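Side-chain contacts in odorant-binding protein 1d (PDB 4PT1), which probably binds small odorant molecules as a secreted, all-helical member of the PBP/GOBP family of insect odorant-binding proteins: residues T8-D13 against L69-E74; H20-S25 against L51-V56; H34-G39 against I106-K111; E74-E79 against E83-V88; V88-H93 against K111-E116. All blocks are in the same frame, centred on the assembly; numbering follows the deposited sequence.

Contact 1 of 5, residues T8-D13 against L69-E74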
# COMPACT_ATOMS: atom_id res chain seq x y z
N THR A 8 -4.85 -6.11 12.02
CA THR A 8 -6.03 -6.70 11.39
C THR A 8 -6.61 -5.67 10.40
O THR A 8 -5.87 -4.79 9.95
CB THR A 8 -7.08 -7.17 12.43
OG1 THR A 8 -7.62 -6.05 13.14
CG2 THR A 8 -6.44 -8.14 13.41
N GLY A 9 -7.88 -5.78 10.05
CA GLY A 9 -8.50 -4.87 9.07
C GLY A 9 -8.69 -5.50 7.70
O GLY A 9 -8.16 -6.57 7.43
N ARG A 10 -9.46 -4.83 6.84
CA ARG A 10 -9.86 -5.41 5.55
C ARG A 10 -8.68 -5.69 4.62
O ARG A 10 -8.68 -6.70 3.92
CB ARG A 10 -10.94 -4.56 4.85
CG ARG A 10 -10.58 -3.13 4.47
CD ARG A 10 -11.85 -2.38 4.03
NE ARG A 10 -11.58 -1.09 3.39
CZ ARG A 10 -12.51 -0.29 2.85
NH1 ARG A 10 -13.79 -0.64 2.87
NH2 ARG A 10 -12.16 0.87 2.29
N ILE A 11 -7.66 -4.83 4.62
CA ILE A 11 -6.50 -5.05 3.77
C ILE A 11 -5.69 -6.27 4.23
O ILE A 11 -5.30 -7.13 3.43
CB ILE A 11 -5.59 -3.80 3.70
CG1 ILE A 11 -6.33 -2.66 3.01
CG2 ILE A 11 -4.32 -4.12 2.94
CD1 ILE A 11 -5.44 -1.47 2.68
N MET A 12 -5.44 -6.37 5.53
CA MET A 12 -4.70 -7.52 6.02
C MET A 12 -5.50 -8.81 5.83
O MET A 12 -4.92 -9.83 5.41
CB MET A 12 -4.30 -7.32 7.49
CG MET A 12 -3.22 -6.26 7.67
SD MET A 12 -1.68 -6.64 6.82
CE MET A 12 -0.88 -5.04 6.76
N ASP A 13 -6.80 -8.75 6.10
CA ASP A 13 -7.71 -9.91 5.91
C ASP A 13 -7.64 -10.48 4.49
O ASP A 13 -7.65 -11.70 4.30
CB ASP A 13 -9.18 -9.54 6.17
CG ASP A 13 -9.54 -9.50 7.66
OD1 ASP A 13 -8.84 -10.13 8.49
OD2 ASP A 13 -10.55 -8.83 7.99
N LEU A 69 -10.09 9.72 -0.30
CA LEU A 69 -9.64 9.84 1.10
C LEU A 69 -10.44 9.01 2.09
O LEU A 69 -9.87 8.38 2.95
CB LEU A 69 -9.68 11.31 1.54
CG LEU A 69 -9.37 11.66 3.00
CD1 LEU A 69 -7.96 11.25 3.39
CD2 LEU A 69 -9.56 13.16 3.20
N GLU A 70 -11.76 9.02 1.98
CA GLU A 70 -12.63 8.36 2.95
C GLU A 70 -12.37 6.86 2.96
O GLU A 70 -12.34 6.22 4.02
CB GLU A 70 -14.12 8.64 2.63
N GLU A 71 -12.14 6.31 1.78
CA GLU A 71 -11.84 4.89 1.65
C GLU A 71 -10.47 4.54 2.22
O GLU A 71 -10.31 3.51 2.83
CB GLU A 71 -11.95 4.43 0.20
CG GLU A 71 -13.36 4.56 -0.35
CD GLU A 71 -14.31 3.46 0.08
OE1 GLU A 71 -13.93 2.52 0.80
OE2 GLU A 71 -15.49 3.55 -0.33
N GLU A 72 -9.50 5.42 2.03
CA GLU A 72 -8.16 5.14 2.52
C GLU A 72 -8.12 5.19 4.05
O GLU A 72 -7.44 4.38 4.67
CB GLU A 72 -7.12 6.07 1.90
CG GLU A 72 -5.67 5.68 2.15
CD GLU A 72 -5.18 4.48 1.33
OE1 GLU A 72 -5.94 3.54 1.00
OE2 GLU A 72 -3.98 4.45 1.04
N LEU A 73 -8.86 6.13 4.64
CA LEU A 73 -8.94 6.22 6.10
C LEU A 73 -9.55 4.95 6.65
O LEU A 73 -9.09 4.43 7.65
CB LEU A 73 -9.72 7.45 6.55
CG LEU A 73 -9.10 8.81 6.21
CD1 LEU A 73 -10.08 9.95 6.46
CD2 LEU A 73 -7.79 9.08 6.93
N GLU A 74 -10.59 4.44 5.99
CA GLU A 74 -11.14 3.15 6.38
C GLU A 74 -10.13 2.00 6.23
O GLU A 74 -10.14 1.05 7.02
CB GLU A 74 -12.41 2.83 5.59
CG GLU A 74 -13.62 3.65 5.99
CD GLU A 74 -14.87 3.24 5.23
OE1 GLU A 74 -15.29 2.06 5.37
OE2 GLU A 74 -15.42 4.08 4.49

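Contact 2 of 5, residues H20-S25 against L51-V56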
# COMPACT_ATOMS: atom_id res chain seq x y z
N HIS A 20 -2.93 -11.94 -5.08
CA HIS A 20 -3.09 -12.89 -6.19
C HIS A 20 -3.55 -12.18 -7.45
O HIS A 20 -2.93 -12.33 -8.51
CB HIS A 20 -4.03 -13.99 -5.80
CG HIS A 20 -4.24 -15.00 -6.88
ND1 HIS A 20 -3.38 -16.01 -7.09
CD2 HIS A 20 -5.21 -15.10 -7.87
CE1 HIS A 20 -3.79 -16.73 -8.14
NE2 HIS A 20 -4.92 -16.19 -8.61
N THR A 21 -4.60 -11.36 -7.36
CA THR A 21 -5.15 -10.73 -8.55
C THR A 21 -4.18 -9.67 -9.07
O THR A 21 -3.92 -9.58 -10.27
CB THR A 21 -6.53 -10.10 -8.29
OG1 THR A 21 -6.43 -9.17 -7.23
CG2 THR A 21 -7.54 -11.13 -7.88
N CYS A 22 -3.60 -8.89 -8.18
CA CYS A 22 -2.74 -7.79 -8.61
C CYS A 22 -1.37 -8.21 -9.15
O CYS A 22 -0.83 -7.57 -10.07
CB CYS A 22 -2.58 -6.77 -7.50
SG CYS A 22 -4.10 -5.86 -7.15
N ARG A 23 -0.79 -9.24 -8.56
CA ARG A 23 0.48 -9.74 -9.06
C ARG A 23 0.34 -10.37 -10.42
O ARG A 23 1.21 -10.21 -11.27
CB ARG A 23 1.13 -10.74 -8.10
CG ARG A 23 1.96 -10.04 -7.04
CD ARG A 23 3.15 -10.88 -6.63
NE ARG A 23 2.72 -11.99 -5.81
CZ ARG A 23 3.36 -13.15 -5.71
NH1 ARG A 23 4.49 -13.36 -6.40
NH2 ARG A 23 2.87 -14.10 -4.92
N SER A 24 -0.75 -11.10 -10.62
CA SER A 24 -1.01 -11.69 -11.93
C SER A 24 -1.25 -10.61 -12.98
O SER A 24 -0.75 -10.75 -14.09
CB SER A 24 -2.14 -12.73 -11.88
OG SER A 24 -3.43 -12.16 -11.82
N SER A 25 -1.95 -9.53 -12.63
CA SER A 25 -2.21 -8.42 -13.59
C SER A 25 -0.94 -7.63 -14.00
O SER A 25 -0.72 -7.33 -15.19
CB SER A 25 -3.25 -7.47 -12.97
OG SER A 25 -3.56 -6.43 -13.86
N LEU A 51 1.15 -1.47 -6.60
CA LEU A 51 0.63 -0.54 -5.58
C LEU A 51 -0.71 0.06 -6.01
O LEU A 51 -1.69 0.08 -5.23
CB LEU A 51 1.62 0.59 -5.27
CG LEU A 51 2.95 0.15 -4.62
CD1 LEU A 51 3.86 1.36 -4.44
CD2 LEU A 51 2.75 -0.60 -3.30
N LYS A 52 -0.75 0.54 -7.25
CA LYS A 52 -1.98 1.10 -7.81
C LYS A 52 -3.11 0.06 -7.77
O LYS A 52 -4.23 0.37 -7.38
CB LYS A 52 -1.72 1.63 -9.24
CG LYS A 52 -2.94 2.15 -9.98
CD LYS A 52 -3.56 1.11 -10.87
CE LYS A 52 -4.54 1.78 -11.83
NZ LYS A 52 -5.18 0.76 -12.68
N CYS A 53 -2.80 -1.17 -8.15
CA CYS A 53 -3.81 -2.21 -8.21
C CYS A 53 -4.41 -2.50 -6.84
O CYS A 53 -5.61 -2.66 -6.72
CB CYS A 53 -3.21 -3.48 -8.82
SG CYS A 53 -4.37 -4.85 -8.93
N ILE A 54 -3.57 -2.57 -5.81
CA ILE A 54 -4.02 -2.73 -4.42
C ILE A 54 -4.97 -1.58 -4.05
O ILE A 54 -6.04 -1.79 -3.50
CB ILE A 54 -2.85 -2.80 -3.42
CG1 ILE A 54 -2.16 -4.16 -3.51
CG2 ILE A 54 -3.33 -2.62 -1.97
CD1 ILE A 54 -0.89 -4.19 -2.70
N MET A 55 -4.58 -0.35 -4.38
CA MET A 55 -5.43 0.77 -3.99
C MET A 55 -6.78 0.71 -4.69
O MET A 55 -7.81 1.04 -4.09
CB MET A 55 -4.73 2.10 -4.27
CG MET A 55 -3.49 2.31 -3.41
SD MET A 55 -2.75 3.92 -3.71
CE MET A 55 -3.86 4.96 -2.76
N VAL A 56 -6.79 0.29 -5.96
CA VAL A 56 -8.05 0.18 -6.73
C VAL A 56 -8.93 -0.89 -6.12
O VAL A 56 -10.12 -0.70 -5.96
CB VAL A 56 -7.80 -0.13 -8.22
CG1 VAL A 56 -9.12 -0.41 -8.92
CG2 VAL A 56 -7.09 1.03 -8.89

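Contact 3 of 5, residues H34-G39 against I106-K111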
# COMPACT_ATOMS: atom_id res chain seq x y z
N HIS A 34 8.52 -8.73 -1.11
CA HIS A 34 9.14 -8.89 0.22
C HIS A 34 10.40 -8.09 0.30
O HIS A 34 10.76 -7.65 1.41
CB HIS A 34 9.38 -10.33 0.72
CG HIS A 34 9.88 -11.28 -0.31
ND1 HIS A 34 10.87 -10.98 -1.16
CD2 HIS A 34 9.50 -12.59 -0.58
CE1 HIS A 34 11.10 -12.04 -1.96
NE2 HIS A 34 10.26 -13.02 -1.59
N ARG A 35 11.04 -7.82 -0.82
CA ARG A 35 12.21 -6.92 -0.84
C ARG A 35 11.86 -5.48 -0.62
O ARG A 35 12.64 -4.71 -0.04
CB ARG A 35 12.96 -7.03 -2.14
N TYR A 36 10.71 -5.07 -1.13
CA TYR A 36 10.22 -3.74 -0.84
C TYR A 36 9.85 -3.66 0.64
O TYR A 36 10.11 -2.65 1.28
CB TYR A 36 9.01 -3.43 -1.69
CG TYR A 36 8.38 -2.09 -1.44
CD1 TYR A 36 8.94 -0.93 -1.96
CD2 TYR A 36 7.21 -1.99 -0.70
CE1 TYR A 36 8.35 0.29 -1.76
CE2 TYR A 36 6.62 -0.77 -0.48
CZ TYR A 36 7.18 0.36 -1.01
OH TYR A 36 6.61 1.58 -0.79
N ALA A 37 9.24 -4.73 1.18
CA ALA A 37 8.91 -4.77 2.60
C ALA A 37 10.20 -4.62 3.42
O ALA A 37 10.30 -3.75 4.31
CB ALA A 37 8.19 -6.07 2.95
N GLU A 38 11.20 -5.42 3.06
CA GLU A 38 12.51 -5.39 3.71
C GLU A 38 13.31 -4.11 3.39
O GLU A 38 14.54 -4.09 3.53
CB GLU A 38 13.33 -6.64 3.35
N GLY A 39 12.62 -3.06 2.94
CA GLY A 39 13.21 -1.71 2.80
C GLY A 39 13.97 -1.41 1.51
O GLY A 39 14.34 -0.25 1.25
N ILE A 106 2.17 8.36 -3.57
CA ILE A 106 1.32 8.47 -2.37
C ILE A 106 2.01 7.59 -1.31
O ILE A 106 2.19 8.00 -0.18
CB ILE A 106 -0.16 8.04 -2.61
CG1 ILE A 106 -0.95 9.11 -3.37
CG2 ILE A 106 -0.84 7.77 -1.26
CD1 ILE A 106 -2.33 8.67 -3.86
N HIS A 107 2.45 6.40 -1.72
CA HIS A 107 3.16 5.48 -0.84
C HIS A 107 4.52 5.96 -0.38
O HIS A 107 4.87 5.76 0.77
CB HIS A 107 3.24 4.12 -1.48
CG HIS A 107 2.06 3.25 -1.15
ND1 HIS A 107 2.11 2.32 -0.16
CD2 HIS A 107 0.77 3.23 -1.66
CE1 HIS A 107 0.90 1.72 -0.08
NE2 HIS A 107 0.08 2.29 -0.99
N GLN A 108 5.28 6.61 -1.26
CA GLN A 108 6.55 7.18 -0.81
C GLN A 108 6.29 8.33 0.17
O GLN A 108 7.05 8.48 1.10
CB GLN A 108 7.43 7.61 -1.98
CG GLN A 108 7.84 6.48 -2.93
CD GLN A 108 7.92 5.11 -2.26
OE1 GLN A 108 7.01 4.28 -2.38
NE2 GLN A 108 9.04 4.86 -1.57
N CYS A 109 5.23 9.12 -0.04
CA CYS A 109 4.76 10.11 0.96
C CYS A 109 4.39 9.46 2.31
O CYS A 109 4.74 10.00 3.36
CB CYS A 109 3.59 10.96 0.46
SG CYS A 109 3.00 12.22 1.64
N TYR A 110 3.66 8.35 2.30
CA TYR A 110 3.44 7.64 3.56
C TYR A 110 4.74 7.26 4.27
O TYR A 110 4.87 7.44 5.49
CB TYR A 110 2.65 6.35 3.35
CG TYR A 110 1.24 6.46 2.82
CD1 TYR A 110 0.52 7.65 2.86
CD2 TYR A 110 0.60 5.33 2.31
CE1 TYR A 110 -0.78 7.72 2.38
CE2 TYR A 110 -0.70 5.40 1.84
CZ TYR A 110 -1.39 6.60 1.88
OH TYR A 110 -2.67 6.67 1.40
N LYS A 111 5.67 6.70 3.51
CA LYS A 111 7.01 6.36 4.00
C LYS A 111 7.73 7.57 4.61
O LYS A 111 8.30 7.46 5.70
CB LYS A 111 7.82 5.74 2.85
CG LYS A 111 9.26 5.37 3.17
CD LYS A 111 9.84 4.44 2.09
CE LYS A 111 11.30 4.12 2.34

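Contact 4 of 5, residues E74-E79 against E83-V88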
# COMPACT_ATOMS: atom_id res chain seq x y z
N GLU A 74 -10.59 4.44 5.99
CA GLU A 74 -11.14 3.15 6.38
C GLU A 74 -10.13 2.00 6.23
O GLU A 74 -10.14 1.05 7.02
CB GLU A 74 -12.41 2.83 5.59
CG GLU A 74 -13.62 3.65 5.99
CD GLU A 74 -14.87 3.24 5.23
OE1 GLU A 74 -15.29 2.06 5.37
OE2 GLU A 74 -15.42 4.08 4.49
N ASN A 75 -9.25 2.10 5.23
CA ASN A 75 -8.21 1.07 4.99
C ASN A 75 -7.12 0.99 6.06
O ASN A 75 -6.39 0.00 6.12
CB ASN A 75 -7.54 1.26 3.62
CG ASN A 75 -8.45 0.92 2.47
OD1 ASN A 75 -9.40 0.16 2.66
ND2 ASN A 75 -8.21 1.51 1.28
N VAL A 76 -6.98 2.03 6.87
CA VAL A 76 -5.97 2.00 7.95
C VAL A 76 -6.35 0.93 8.98
O VAL A 76 -7.49 0.92 9.44
CB VAL A 76 -5.87 3.35 8.68
CG1 VAL A 76 -4.88 3.27 9.84
CG2 VAL A 76 -5.49 4.46 7.70
N PRO A 77 -5.42 0.01 9.31
CA PRO A 77 -5.71 -1.05 10.28
C PRO A 77 -6.14 -0.46 11.60
O PRO A 77 -5.59 0.57 12.01
CB PRO A 77 -4.37 -1.79 10.41
CG PRO A 77 -3.75 -1.62 9.08
CD PRO A 77 -4.13 -0.23 8.65
N PRO A 78 -7.11 -1.10 12.28
CA PRO A 78 -7.65 -0.49 13.50
C PRO A 78 -6.60 -0.28 14.60
O PRO A 78 -6.75 0.65 15.40
CB PRO A 78 -8.77 -1.47 13.94
CG PRO A 78 -8.50 -2.73 13.22
CD PRO A 78 -7.78 -2.38 11.94
N GLU A 79 -5.54 -1.07 14.60
CA GLU A 79 -4.52 -1.02 15.66
C GLU A 79 -3.64 0.22 15.57
O GLU A 79 -2.95 0.57 16.52
CB GLU A 79 -3.65 -2.28 15.64
CG GLU A 79 -4.42 -3.56 15.95
CD GLU A 79 -5.15 -4.14 14.74
OE1 GLU A 79 -5.00 -3.64 13.60
OE2 GLU A 79 -5.89 -5.12 14.91
N GLU A 83 -2.25 7.06 14.32
CA GLU A 83 -0.99 7.30 13.60
C GLU A 83 -1.16 7.19 12.09
O GLU A 83 -0.59 7.98 11.34
CB GLU A 83 0.12 6.33 14.06
CG GLU A 83 0.22 6.11 15.57
CD GLU A 83 -0.57 4.89 16.05
OE1 GLU A 83 -1.81 4.89 15.95
OE2 GLU A 83 0.06 3.92 16.54
N GLY A 84 -1.96 6.21 11.64
CA GLY A 84 -2.20 5.98 10.21
C GLY A 84 -3.06 7.06 9.57
O GLY A 84 -2.81 7.47 8.44
N HIS A 85 -4.09 7.51 10.27
CA HIS A 85 -4.90 8.61 9.79
C HIS A 85 -4.04 9.84 9.61
O HIS A 85 -4.19 10.57 8.63
CB HIS A 85 -6.03 8.93 10.74
CG HIS A 85 -7.29 8.11 10.51
ND1 HIS A 85 -7.26 6.81 10.15
CD2 HIS A 85 -8.62 8.46 10.63
CE1 HIS A 85 -8.52 6.36 10.06
NE2 HIS A 85 -9.36 7.37 10.35
N ARG A 86 -3.15 10.09 10.56
CA ARG A 86 -2.25 11.26 10.49
C ARG A 86 -1.45 11.20 9.20
O ARG A 86 -1.39 12.16 8.44
CB ARG A 86 -1.33 11.31 11.71
CG ARG A 86 -0.52 12.60 11.80
CD ARG A 86 0.41 12.60 13.00
NE ARG A 86 -0.30 12.28 14.24
N VAL A 87 -0.84 10.06 8.92
CA VAL A 87 -0.13 9.85 7.66
C VAL A 87 -0.99 10.04 6.40
O VAL A 87 -0.58 10.72 5.46
CB VAL A 87 0.51 8.46 7.66
CG1 VAL A 87 1.00 8.10 6.28
CG2 VAL A 87 1.63 8.43 8.71
N VAL A 88 -2.19 9.47 6.37
CA VAL A 88 -3.05 9.62 5.22
C VAL A 88 -3.41 11.09 4.96
O VAL A 88 -3.39 11.54 3.81
CB VAL A 88 -4.32 8.76 5.33
CG1 VAL A 88 -5.29 9.12 4.21
CG2 VAL A 88 -3.95 7.29 5.26

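Contact 5 of 5, residues V88-H93 against K111-E116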
# COMPACT_ATOMS: atom_id res chain seq x y z
N VAL A 88 -2.19 9.47 6.37
CA VAL A 88 -3.05 9.62 5.22
C VAL A 88 -3.41 11.09 4.96
O VAL A 88 -3.39 11.54 3.81
CB VAL A 88 -4.32 8.76 5.33
CG1 VAL A 88 -5.29 9.12 4.21
CG2 VAL A 88 -3.95 7.29 5.26
N HIS A 89 -3.74 11.82 6.03
CA HIS A 89 -4.12 13.23 5.91
C HIS A 89 -2.97 14.04 5.42
O HIS A 89 -3.17 15.02 4.69
CB HIS A 89 -4.70 13.79 7.22
CG HIS A 89 -6.14 13.39 7.47
ND1 HIS A 89 -7.16 13.90 6.75
CD2 HIS A 89 -6.70 12.53 8.40
CE1 HIS A 89 -8.32 13.37 7.19
NE2 HIS A 89 -8.04 12.53 8.20
N SER A 90 -1.75 13.65 5.78
CA SER A 90 -0.56 14.40 5.36
C SER A 90 -0.21 14.18 3.87
O SER A 90 0.56 14.97 3.29
CB SER A 90 0.64 14.11 6.28
OG SER A 90 1.21 12.83 6.06
N CYS A 91 -0.79 13.16 3.25
CA CYS A 91 -0.42 12.71 1.90
C CYS A 91 -1.59 12.75 0.91
O CYS A 91 -1.49 12.23 -0.22
CB CYS A 91 0.16 11.30 2.00
SG CYS A 91 1.72 11.25 2.91
N LYS A 92 -2.69 13.38 1.32
CA LYS A 92 -3.95 13.31 0.58
C LYS A 92 -4.02 14.20 -0.67
O LYS A 92 -5.00 14.13 -1.41
CB LYS A 92 -5.13 13.62 1.50
CG LYS A 92 -5.14 15.01 2.14
CD LYS A 92 -6.32 15.14 3.08
CE LYS A 92 -6.16 16.29 4.07
NZ LYS A 92 -7.27 16.24 5.06
N HIS A 93 -2.99 15.02 -0.88
CA HIS A 93 -2.92 15.94 -2.04
C HIS A 93 -1.91 15.53 -3.09
O HIS A 93 -1.62 16.31 -4.01
CB HIS A 93 -2.63 17.36 -1.58
CG HIS A 93 -3.69 17.93 -0.66
ND1 HIS A 93 -5.00 17.92 -0.97
CD2 HIS A 93 -3.59 18.54 0.59
CE1 HIS A 93 -5.70 18.48 0.03
NE2 HIS A 93 -4.83 18.86 0.98
N LYS A 111 5.67 6.70 3.51
CA LYS A 111 7.01 6.36 4.00
C LYS A 111 7.73 7.57 4.61
O LYS A 111 8.30 7.46 5.70
CB LYS A 111 7.82 5.74 2.85
CG LYS A 111 9.26 5.37 3.17
CD LYS A 111 9.84 4.44 2.09
CE LYS A 111 11.30 4.12 2.34
N GLN A 112 7.69 8.72 3.92
CA GLN A 112 8.29 9.99 4.40
C GLN A 112 7.65 10.43 5.70
O GLN A 112 8.34 10.79 6.65
CB GLN A 112 8.09 11.10 3.34
CG GLN A 112 8.52 12.52 3.75
CD GLN A 112 7.99 13.62 2.83
OE1 GLN A 112 8.05 14.82 3.17
NE2 GLN A 112 7.48 13.24 1.65
N SER A 113 6.32 10.41 5.72
CA SER A 113 5.55 10.91 6.84
C SER A 113 5.84 10.16 8.15
O SER A 113 6.00 10.79 9.21
CB SER A 113 4.06 10.81 6.48
OG SER A 113 3.26 11.37 7.50
N ASP A 114 5.92 8.83 8.09
CA ASP A 114 6.14 8.00 9.27
C ASP A 114 6.82 6.69 8.87
O ASP A 114 6.14 5.67 8.69
CB ASP A 114 4.80 7.70 9.99
CG ASP A 114 4.98 7.20 11.43
OD1 ASP A 114 6.02 6.60 11.76
OD2 ASP A 114 4.06 7.42 12.27
N PRO A 115 8.16 6.71 8.70
CA PRO A 115 8.93 5.55 8.26
C PRO A 115 8.71 4.30 9.07
O PRO A 115 8.60 3.22 8.50
CB PRO A 115 10.38 6.02 8.41
CG PRO A 115 10.34 7.49 8.27
CD PRO A 115 9.01 7.92 8.82
N GLU A 116 8.70 4.41 10.40
CA GLU A 116 8.58 3.22 11.25
C GLU A 116 7.19 2.60 11.10
O GLU A 116 7.06 1.40 11.04
CB GLU A 116 8.89 3.55 12.73
CG GLU A 116 10.29 4.09 13.01
CD GLU A 116 11.38 3.39 12.20
OE1 GLU A 116 12.28 2.77 12.80

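Contact 1 of 5, residues T8-D13 against L69-E74
Arg-10 and Glu-71 form a salt bridge in which the guanidinium NH2 donates to carboxylate OE1 over 2.8 Å. The N-H...O angle of 167° makes the bond nearly straight. OE1 sits at the guanidinium edge and in its plane, and the two flat groups, only 9° apart, are close to coplanar although the side chains themselves meet almost at a right angle. The same NH2 also makes a weak hydrogen bond of 3.3 Å to the backbone O of Glu-71. Glu-74 adds charge without direction: its OE1 is 4.0 Å from Arg-10 NH1, a long ion pair well off the guanidinium plane, toward which no N-H points. Outside the two segments, Arg-10 NE is hydrogen-bonded to Asn-75 OD1, its strongest polar link, which fixes the rotation of the group from another side.

Packing is thin. Glu-74 CB lies over one guanidinium face, toward its rim, 3.8 Å from Arg-10 NH2. Arg-10 reaches this far because its chain is fully extended from CG to NE, whereas Glu-71 folds at chi2 (-78°) to bring its carboxylate round to the arginine. A leucine in place of Arg-10 would probably leave the carboxylates of Glu-71 and Glu-74 close together without their shared positive partner, and Asn-75 OD1 without its donor. Further inward, Ile-11 and Met-12 pack on Phe-125 of helix 115-129. Arg-10, Glu-71 and Glu-74 thus make a surface salt-bridge network that ties the first turn of helix 10-13 to helix 69-75 in the all-helical insect odorant-binding protein fold.

Contact 2 of 5, residues H20-S25 against L51-V56
Cys-22 and Cys-53 are covalently joined, and the bond is one of the three interlocked disulfides of the classical insect odorant-binding protein fold: counted along the chain it pairs the first cysteine with the third. It links helix 15-26 to helix 45-57 with SG-SG at 2.1 Å between Cys-22 and Cys-53, and it holds their CA atoms, the closest pair between the segments, 5.7 Å apart. The C-S-S-C torsion of -78° gives the bridge a left-handed twist near the relaxed right angle. The two half-cystines use different chi1 settings: in Cys-22 the sulfur is anti to the carbonyl carbon and beside the backbone N (chi1 -69°), in Cys-53 it is anti to the backbone N and beside the carbonyl carbon (chi1 179°).

The tight part ends almost at the bridge itself. Beyond it, Ile-54 lies alongside the sulfur of Cys-22, and Cys-22 also touches Tyr-50 and Glu-57 of helix 45-57. Ile-54 also belongs, with Leu-51, to the pocket holding a molecule of 2-(2-methoxyethoxy)ethanol, probably from the crystallisation liquor, so the disulfide stands next to the wall of that pocket. Around the bridge the contact is looser. The CB of exposed Ser-25 is directed toward the partner helix, yet stays 4.9 Å from Cys-53 SG, and Thr-21 OG1 stays 5.1 Å from Cys-53 SG. No hydrogen bond crosses between the segments. Apart from the covalent bond, Cys-22 SG comes within 3.6 Å of Ile-54 N, while Ile-54 CG1 is 4.5 Å from Cys-22 SG.

Contact 3 of 5, residues H34-G39 against I106-K111
The ring of Tyr-36 meets the side-chain amide of Gln-108 at its edge, near the ring plane, with the two flat groups turned 60° against each other and the side chains arriving from opposite directions. Tyr-36 OH lies 3.2 Å from the amide atom modelled as Gln-108 OE1. That amide is probably turned over in the model, so the identity of the facing atom carries no weight. Elsewhere in the contact, Tyr-36 OH touches His-107 only loosely, 4.3 Å from its CB. The His-107 ring has Tyr-110 CD2 over the centre of one face, 4.2 Å above its plane, and one face of the Tyr-110 ring has the carbonyl O of Ile-106 3.4 Å above it, toward the rim.

Tyr-36 extends across the gap because its CG stands anti to the backbone N (chi1 178°), which carries the hydroxyl over from a distant backbone. Even the nearest pair, Tyr-36 CA and Gln-108 CA, is 11.5 Å apart. Its strongest polar partner is Tyr-118 OH, which is also hydrogen-bonded to His-107 ND1, so one hydroxyl of helix 115-129 ties both residues together. A leucine at Gln-108 would probably take away the polar group facing Tyr-36 OH and leave an apolar branch beside that hydroxyl. His-107 also lines the pocket of the bound 2-(2-methoxyethoxy)ethanol.

Helix 30-37 closes with a Schellman motif whose C-prime residue is Gly-39. Its Tyr-36 ring also meets Phe-47 of helix 45-57, while His-107 packs on Leu-51 and Met-55, so helices 30-37, 45-57, 99-113 and 115-129 converge here.

Contact 4 of 5, residues E74-E79 against E83-V88
Val-88 N donates to Gly-84 O over 2.9 Å, a backbone bond within helix 81-90 that brings both residues onto the face where Val-76 rests. No hydrogen bond crosses to the segment 74-79, so the contact is van der Waals packing, mostly of carbon atoms. The branched side chain of Val-76 divides the work. CG1, anti to the backbone N (chi1 177°), lies on the backbone of Gly-84 with CG1 to CA at 3.8 Å. CG2 points the other way along the helix, 3.8 Å from His-85 ND1, which it approaches obliquely, and 4.0 Å from Val-88 CG2.

Gly-84 is what permits this fit: a CB built on it would come only 2.4 Å from Val-76 CG1, a clash. The close approach of the backbones, 5.9 Å between the CA atoms of Val-76 and Gly-84, depends on that missing side chain. Asn-75, next in the chain, gives its ND2 to Phe-58 O and Glu-72 OE1, while His-85 and Val-88 also pack against Leu-73. With no hydrogen bond crossing, the buried join rests on shape, above all on Gly-84 leaving room for the Val-76 methyl.

Contact 5 of 5, residues V88-H93 against K111-E116
Ser-90 and Ser-113 face each other through their hydroxyls, both side chains starting out toward the opposite segment. The OG atoms of Ser-90 and Ser-113 are 2.9 Å apart; a hydrogen bond from Ser-113 is possible but not settled, since its proton has another acceptor within reach. Ser-113 OG stands anti to its own amide N (chi1 -175°), which throws it outward to Ser-90. Ser-90 OG instead lies between amide N and carbonyl carbon (chi1 74°) and is turned back along its helix, where it is hydrogen-bonded to Val-87 O, with Ser-113 OG close by.

Beside this pair, Cys-91 SG passes 4.3 Å from Ser-113 CB. That sulfur forms the disulfide to Cys-109, joining the fourth and sixth cysteines of the insect odorant-binding protein fold and tying the segment 88-93 to helix 99-113. Ser-113 also packs on Val-87 of helix 81-90. Asp-114, the N-cap of helix 115-129, bonds through OD1 to Leu-117 N.

Away from the interface, the extended Lys-92 chain carries its NZ to His-89 ND1, 2.9 Å away.

From the N terminus, contact 1 opens first and closes at helix 69-75, enclosing contact 2, which joins helices 15-26 and 45-57. Contact 3 opens inside both of these loops but closes at helix 99-113, so it crosses contacts 1 and 2. Contact 4 begins where contact 1 ends, at shared Glu-74, and closes a short turn within the span of contact 3. Contact 5 starts at Val-88, shared with contact 4, crosses contact 3 and shares Lys-111 with it. Glu-72 to Tyr-110 links contacts 1 and 3, and the Cys-91–Cys-109 disulfide links contacts 3 and 5. Contacts 2 and 5 stand about 21 Å apart, centre to centre.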